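Local coordinates for protein ribose transcriptional regulator (Enterococcus faecium DO, PDB 4RK1) that binds ribose through a sugar-binding domain of the LacI family and probably acts as a DNA-binding transcriptional repressor, at residues Gly11-Asp16 against Glu54-Leu59; Ala178-Ser183 against Arg201-Ala206. All coordinates share one frame; numbering follows the deposited sequence.

Contact 1. Residues Gly11-Asp16 against Glu54-Leu59; sequences GVLVPD and EYLAEL
The one aromatic ring here, that of Y55, takes no part in the touch with L13; CB of Y55 does, 4.4 Å from CD2 of L13. The phenol points away from L13, and the Y55 side chain also packs on A45 and C43 and on V39 of the second subunit. L13 carries the strand's share of the contact. Its chi1 of -82°, with CG beside the backbone N and anti to the carbonyl carbon, places CG toward the helix, and the branch at CG gives each methyl its own partner. CD2 meets CD2 of L56 at 3.8 Å, the two leucines crossing at a slant, while CD1 reaches toward CD1 of L59 at 4.3 Å. Y55, L56 and L59 thus line the sheet-facing side of one helical turn, which is closed by the bond from L59 N to Y55 O (2.9 Å); E54 holds the N-cap position. This is the packing of a Rossmann-like parallel sheet under a crossover helix: helix 55-61 links strands 39-44 and 66-69 and, in doing so, passes over strand 9-14 between them. Over residues 11-14 and 55-59 the axes run nearly antiparallel (168°), 11.0 Å apart at closest approach. Helix 20-33 covers the other face of the strand, where V12 packs on M26 and I29. L13 and L56 both rest on V74 as well, and L56 is further enclosed by A78, I79 and L83. The side chain of L13 lies about 13 Å from the bound ribose. The same helix also meets the second subunit: L59 packs on I41 of that chain, and E58, salt-bridged to R61 and R62, also hydrogen-bonds T9 of the second subunit.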
loop_
_atom_site.group_PDB
_atom_site.type_symbol
_atom_site.label_atom_id
_atom_site.label_comp_id
_atom_site.label_asym_id
_atom_site.label_seq_id
_atom_site.Cartn_x
_atom_site.Cartn_y
_atom_site.Cartn_z
ATOM N N GLY B 11 17.007 5.704 7.776
ATOM C CA GLY B 11 16.206 4.482 7.793
ATOM C C GLY B 11 14.870 4.629 8.495
ATOM O O GLY B 11 14.797 5.153 9.598
ATOM N N VAL B 12 13.811 4.147 7.848
ATOM C CA VAL B 12 12.466 4.183 8.394
ATOM C C VAL B 12 12.036 2.750 8.683
ATOM O O VAL B 12 12.026 1.917 7.788
ATOM C CB VAL B 12 11.494 4.842 7.400
ATOM C CG1 VAL B 12 10.106 4.953 7.998
ATOM C CG2 VAL B 12 12.007 6.209 6.991
ATOM N N LEU B 13 11.700 2.460 9.936
ATOM C CA LEU B 13 11.304 1.122 10.321
ATOM C C LEU B 13 9.815 1.101 10.615
ATOM O O LEU B 13 9.346 1.796 11.512
ATOM C CB LEU B 13 12.119 0.648 11.532
ATOM C CG LEU B 13 13.512 0.085 11.218
ATOM C CD1 LEU B 13 14.386 1.098 10.504
ATOM C CD2 LEU B 13 14.189 -0.401 12.490
ATOM N N VAL B 14 9.066 0.307 9.854
ATOM C CA VAL B 14 7.622 0.226 10.037
ATOM C C VAL B 14 7.182 -1.206 10.296
ATOM O O VAL B 14 7.876 -2.140 9.923
ATOM C CB VAL B 14 6.828 0.794 8.833
ATOM C CG1 VAL B 14 7.179 2.250 8.588
ATOM C CG2 VAL B 14 7.057 -0.028 7.575
ATOM N N PRO B 15 6.014 -1.378 10.936
ATOM C CA PRO B 15 5.516 -2.723 11.208
ATOM C C PRO B 15 4.976 -3.444 9.971
ATOM O O PRO B 15 4.983 -4.662 9.941
ATOM C CB PRO B 15 4.367 -2.504 12.213
ATOM C CG PRO B 15 4.206 -1.038 12.390
ATOM C CD PRO B 15 5.108 -0.324 11.426
ATOM N N ASP B 16 4.508 -2.700 8.972
ATOM C CA ASP B 16 3.749 -3.298 7.875
ATOM C C ASP B 16 3.683 -2.380 6.655
ATOM O O ASP B 16 2.780 -1.552 6.542
ATOM C CB ASP B 16 2.333 -3.609 8.374
ATOM C CG ASP B 16 1.445 -4.239 7.312
ATOM O OD1 ASP B 16 1.938 -4.645 6.236
ATOM O OD2 ASP B 16 0.230 -4.329 7.573
ATOM N N GLU B 54 18.505 -8.808 13.037
ATOM C CA GLU B 54 19.030 -7.530 13.526
ATOM C C GLU B 54 19.043 -6.403 12.482
ATOM O O GLU B 54 20.076 -6.097 11.887
ATOM C CB GLU B 54 20.444 -7.747 14.071
ATOM C CG GLU B 54 20.487 -8.658 15.293
ATOM C CD GLU B 54 21.765 -9.467 15.397
ATOM O OE1 GLU B 54 22.601 -9.417 14.467
ATOM O OE2 GLU B 54 21.934 -10.167 16.416
ATOM N N TYR B 55 17.888 -5.769 12.295
ATOM C CA TYR B 55 17.763 -4.620 11.391
ATOM C C TYR B 55 18.707 -3.491 11.788
ATOM O O TYR B 55 19.521 -3.042 10.985
ATOM C CB TYR B 55 16.321 -4.096 11.370
ATOM C CG TYR B 55 15.338 -5.043 10.715
ATOM C CD1 TYR B 55 15.117 -5.005 9.341
ATOM C CD2 TYR B 55 14.628 -5.978 11.470
ATOM C CE1 TYR B 55 14.219 -5.870 8.736
ATOM C CE2 TYR B 55 13.728 -6.848 10.873
ATOM C CZ TYR B 55 13.528 -6.791 9.506
ATOM O OH TYR B 55 12.637 -7.654 8.913
ATOM N N LEU B 56 18.608 -3.044 13.036
ATOM C CA LEU B 56 19.382 -1.886 13.492
ATOM C C LEU B 56 20.876 -2.103 13.414
ATOM O O LEU B 56 21.612 -1.215 12.961
ATOM C CB LEU B 56 19.015 -1.506 14.927
ATOM C CG LEU B 56 17.677 -0.830 15.179
ATOM C CD1 LEU B 56 17.625 -0.383 16.633
ATOM C CD2 LEU B 56 17.452 0.342 14.230
ATOM N N ALA B 57 21.327 -3.272 13.863
ATOM C CA ALA B 57 22.752 -3.586 13.879
ATOM C C ALA B 57 23.314 -3.536 12.464
ATOM O O ALA B 57 24.324 -2.887 12.208
ATOM C CB ALA B 57 22.999 -4.956 14.506
ATOM N N GLU B 58 22.644 -4.210 11.539
ATOM C CA GLU B 58 23.094 -4.223 10.156
ATOM C C GLU B 58 23.057 -2.810 9.557
ATOM O O GLU B 58 24.017 -2.378 8.939
ATOM C CB GLU B 58 22.242 -5.199 9.334
ATOM C CG GLU B 58 22.549 -5.243 7.842
ATOM C CD GLU B 58 23.982 -5.651 7.507
ATOM O OE1 GLU B 58 24.643 -6.323 8.329
ATOM O OE2 GLU B 58 24.447 -5.297 6.401
ATOM N N LEU B 59 21.948 -2.102 9.730
ATOM C CA LEU B 59 21.807 -0.769 9.141
ATOM C C LEU B 59 22.787 0.237 9.745
ATOM O O LEU B 59 23.326 1.085 9.037
ATOM C CB LEU B 59 20.363 -0.279 9.279
ATOM C CG LEU B 59 19.326 -1.014 8.412
ATOM C CD1 LEU B 59 17.975 -0.328 8.515
ATOM C CD2 LEU B 59 19.775 -1.081 6.963
#

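Contact 2. Residues Ala178-Ser183 against Arg201-Ala206; sequences AELLDS and RGLEEA
The carbonyl oxygen of L180 is gripped twice by S183, by OG at 2.7 Å and by the backbone N at 3.1 Å. The hydroxyl comes in at a C=O...donor angle of 132°, somewhat tilted from the carbonyl plane, and S183 OG also bonds A185 N, so one side chain links the L180 carbonyl to A185. From this turn L180 and L181 lean toward helix 193-205. L181 forks over its neighbours: CD1 lies 3.7 Å from CB of A206, and CD2 3.8 Å from CD2 of L203, the two leucines sliding past each other in opposite directions. CG of L181 stands beside its own backbone N (chi1 -67°), which carries both methyls across to the 201-206 segment. L180 adds a looser touch, CD2 to CD2 of L203 at 4.3 Å. Y214 packs on all three leucines, and L164 of strand 161-166 lies against L180; the contact thus joins two neighbouring helices of one lobe, connected through strand 187-190. Along 201-206, R201 NE forms a salt bridge with OE2 of E205 at 3.0 Å and 169°, in the guanidinium plane but from above the carboxylate plane. E205 OE1 bonds Y174. Between 178-183 and 201-206 no hydrogen bond or salt bridge forms: methyl groups alone meet, so the join rests on apolar packing that is only partly buried, while E205 pairs with R201 in its own helix and, through OE2, with K231 of the second subunit.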
loop_
_atom_site.group_PDB
_atom_site.type_symbol
_atom_site.label_atom_id
_atom_site.label_comp_id
_atom_site.label_asym_id
_atom_site.label_seq_id
_atom_site.Cartn_x
_atom_site.Cartn_y
_atom_site.Cartn_z
ATOM N N ALA B 178 -18.377 -13.603 10.273
ATOM C CA ALA B 178 -19.323 -14.619 10.754
ATOM C C ALA B 178 -19.640 -14.415 12.239
ATOM O O ALA B 178 -20.800 -14.469 12.648
ATOM C CB ALA B 178 -18.768 -16.023 10.515
ATOM N N GLU B 179 -18.608 -14.167 13.041
ATOM C CA GLU B 179 -18.812 -13.833 14.451
ATOM C C GLU B 179 -19.650 -12.564 14.612
ATOM O O GLU B 179 -20.523 -12.497 15.471
ATOM C CB GLU B 179 -17.476 -13.661 15.165
ATOM C CG GLU B 179 -16.709 -14.960 15.382
ATOM C CD GLU B 179 -15.316 -14.725 15.936
ATOM O OE1 GLU B 179 -15.000 -13.569 16.280
ATOM O OE2 GLU B 179 -14.534 -15.694 16.028
ATOM N N LEU B 180 -19.394 -11.555 13.787
ATOM C CA LEU B 180 -20.187 -10.333 13.854
ATOM C C LEU B 180 -21.654 -10.620 13.563
ATOM O O LEU B 180 -22.543 -10.135 14.270
ATOM C CB LEU B 180 -19.660 -9.286 12.873
ATOM C CG LEU B 180 -20.465 -7.988 12.792
ATOM C CD1 LEU B 180 -20.376 -7.210 14.091
ATOM C CD2 LEU B 180 -19.974 -7.152 11.615
ATOM N N LEU B 181 -21.905 -11.397 12.513
ATOM C CA LEU B 181 -23.280 -11.725 12.111
ATOM C C LEU B 181 -24.023 -12.530 13.188
ATOM O O LEU B 181 -25.228 -12.394 13.349
ATOM C CB LEU B 181 -23.278 -12.485 10.788
ATOM C CG LEU B 181 -22.816 -11.671 9.574
ATOM C CD1 LEU B 181 -22.480 -12.586 8.417
ATOM C CD2 LEU B 181 -23.861 -10.642 9.159
ATOM N N ASP B 182 -23.295 -13.350 13.929
ATOM C CA ASP B 182 -23.904 -14.125 15.010
ATOM C C ASP B 182 -24.085 -13.341 16.316
ATOM O O ASP B 182 -24.726 -13.827 17.248
ATOM C CB ASP B 182 -23.103 -15.412 15.246
ATOM C CG ASP B 182 -23.384 -16.468 14.189
ATOM O OD1 ASP B 182 -24.452 -16.404 13.539
ATOM O OD2 ASP B 182 -22.537 -17.355 13.999
ATOM N N SER B 183 -23.542 -12.129 16.384
ATOM C CA SER B 183 -23.701 -11.290 17.572
ATOM C C SER B 183 -24.952 -10.444 17.450
ATOM O O SER B 183 -25.596 -10.410 16.397
ATOM C CB SER B 183 -22.479 -10.378 17.749
ATOM O OG SER B 183 -22.529 -9.274 16.850
ATOM N N ARG B 201 -16.302 -6.558 2.768
ATOM C CA ARG B 201 -16.299 -7.727 1.917
ATOM C C ARG B 201 -17.144 -8.842 2.529
ATOM O O ARG B 201 -18.001 -9.407 1.858
ATOM C CB ARG B 201 -14.877 -8.224 1.667
ATOM C CG ARG B 201 -14.831 -9.464 0.784
ATOM C CD ARG B 201 -13.435 -10.052 0.713
ATOM N NE ARG B 201 -13.438 -11.336 0.032
ATOM C CZ ARG B 201 -12.365 -12.106 -0.139
ATOM N NH1 ARG B 201 -11.181 -11.726 0.318
ATOM N NH2 ARG B 201 -12.483 -13.267 -0.770
ATOM N N GLY B 202 -16.897 -9.152 3.796
ATOM C CA GLY B 202 -17.658 -10.179 4.490
ATOM C C GLY B 202 -19.149 -9.912 4.481
ATOM O O GLY B 202 -19.948 -10.811 4.221
ATOM N N LEU B 203 -19.542 -8.671 4.740
ATOM C CA LEU B 203 -20.967 -8.335 4.806
ATOM C C LEU B 203 -21.631 -8.376 3.444
ATOM O O LEU B 203 -22.755 -8.882 3.305
ATOM C CB LEU B 203 -21.178 -6.970 5.462
ATOM C CG LEU B 203 -20.824 -6.974 6.944
ATOM C CD1 LEU B 203 -20.791 -5.554 7.473
ATOM C CD2 LEU B 203 -21.798 -7.836 7.738
ATOM N N GLU B 204 -20.934 -7.858 2.435
ATOM C CA GLU B 204 -21.403 -7.965 1.051
ATOM C C GLU B 204 -21.662 -9.427 0.650
ATOM O O GLU B 204 -22.713 -9.749 0.095
ATOM C CB GLU B 204 -20.393 -7.318 0.101
ATOM C CG GLU B 204 -20.347 -5.797 0.231
ATOM C CD GLU B 204 -19.029 -5.163 -0.209
ATOM O OE1 GLU B 204 -18.091 -5.880 -0.630
ATOM O OE2 GLU B 204 -18.938 -3.917 -0.131
ATOM N N GLU B 205 -20.713 -10.305 0.957
ATOM C CA GLU B 205 -20.841 -11.720 0.608
ATOM C C GLU B 205 -21.975 -12.428 1.355
ATOM O O GLU B 205 -22.557 -13.379 0.835
ATOM C CB GLU B 205 -19.511 -12.440 0.815
ATOM C CG GLU B 205 -18.474 -11.983 -0.207
ATOM C CD GLU B 205 -17.129 -12.640 -0.053
ATOM O OE1 GLU B 205 -17.014 -13.589 0.756
ATOM O OE2 GLU B 205 -16.192 -12.192 -0.759
ATOM N N ALA B 206 -22.302 -11.945 2.551
ATOM C CA ALA B 206 -23.422 -12.478 3.332
ATOM C C ALA B 206 -24.767 -11.841 2.965
ATOM O O ALA B 206 -25.780 -12.145 3.581
ATOM C CB ALA B 206 -23.151 -12.306 4.818
#

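How the contacts relate
Contact 1 closes before contact 2 opens along the chain, and their centres lie 37 Å apart, with nearest atoms about 15 Å apart. They belong to the two lobes of a periplasmic-binding-protein-like fold, between which ribose is bound. The topology matches: helix 55-61 leads from strand 39-44 to 66-69 across 9-14, and helix 177-182 lies on the connection from strand 161-166 to 187-190 across 128-133. Contact 1 packs such a helix on strand 9-14, the strand it crosses, whereas contact 2 packs it against the following helix, 193-205. Both contacts touch the second subunit, so the dimer interface draws on both lobes.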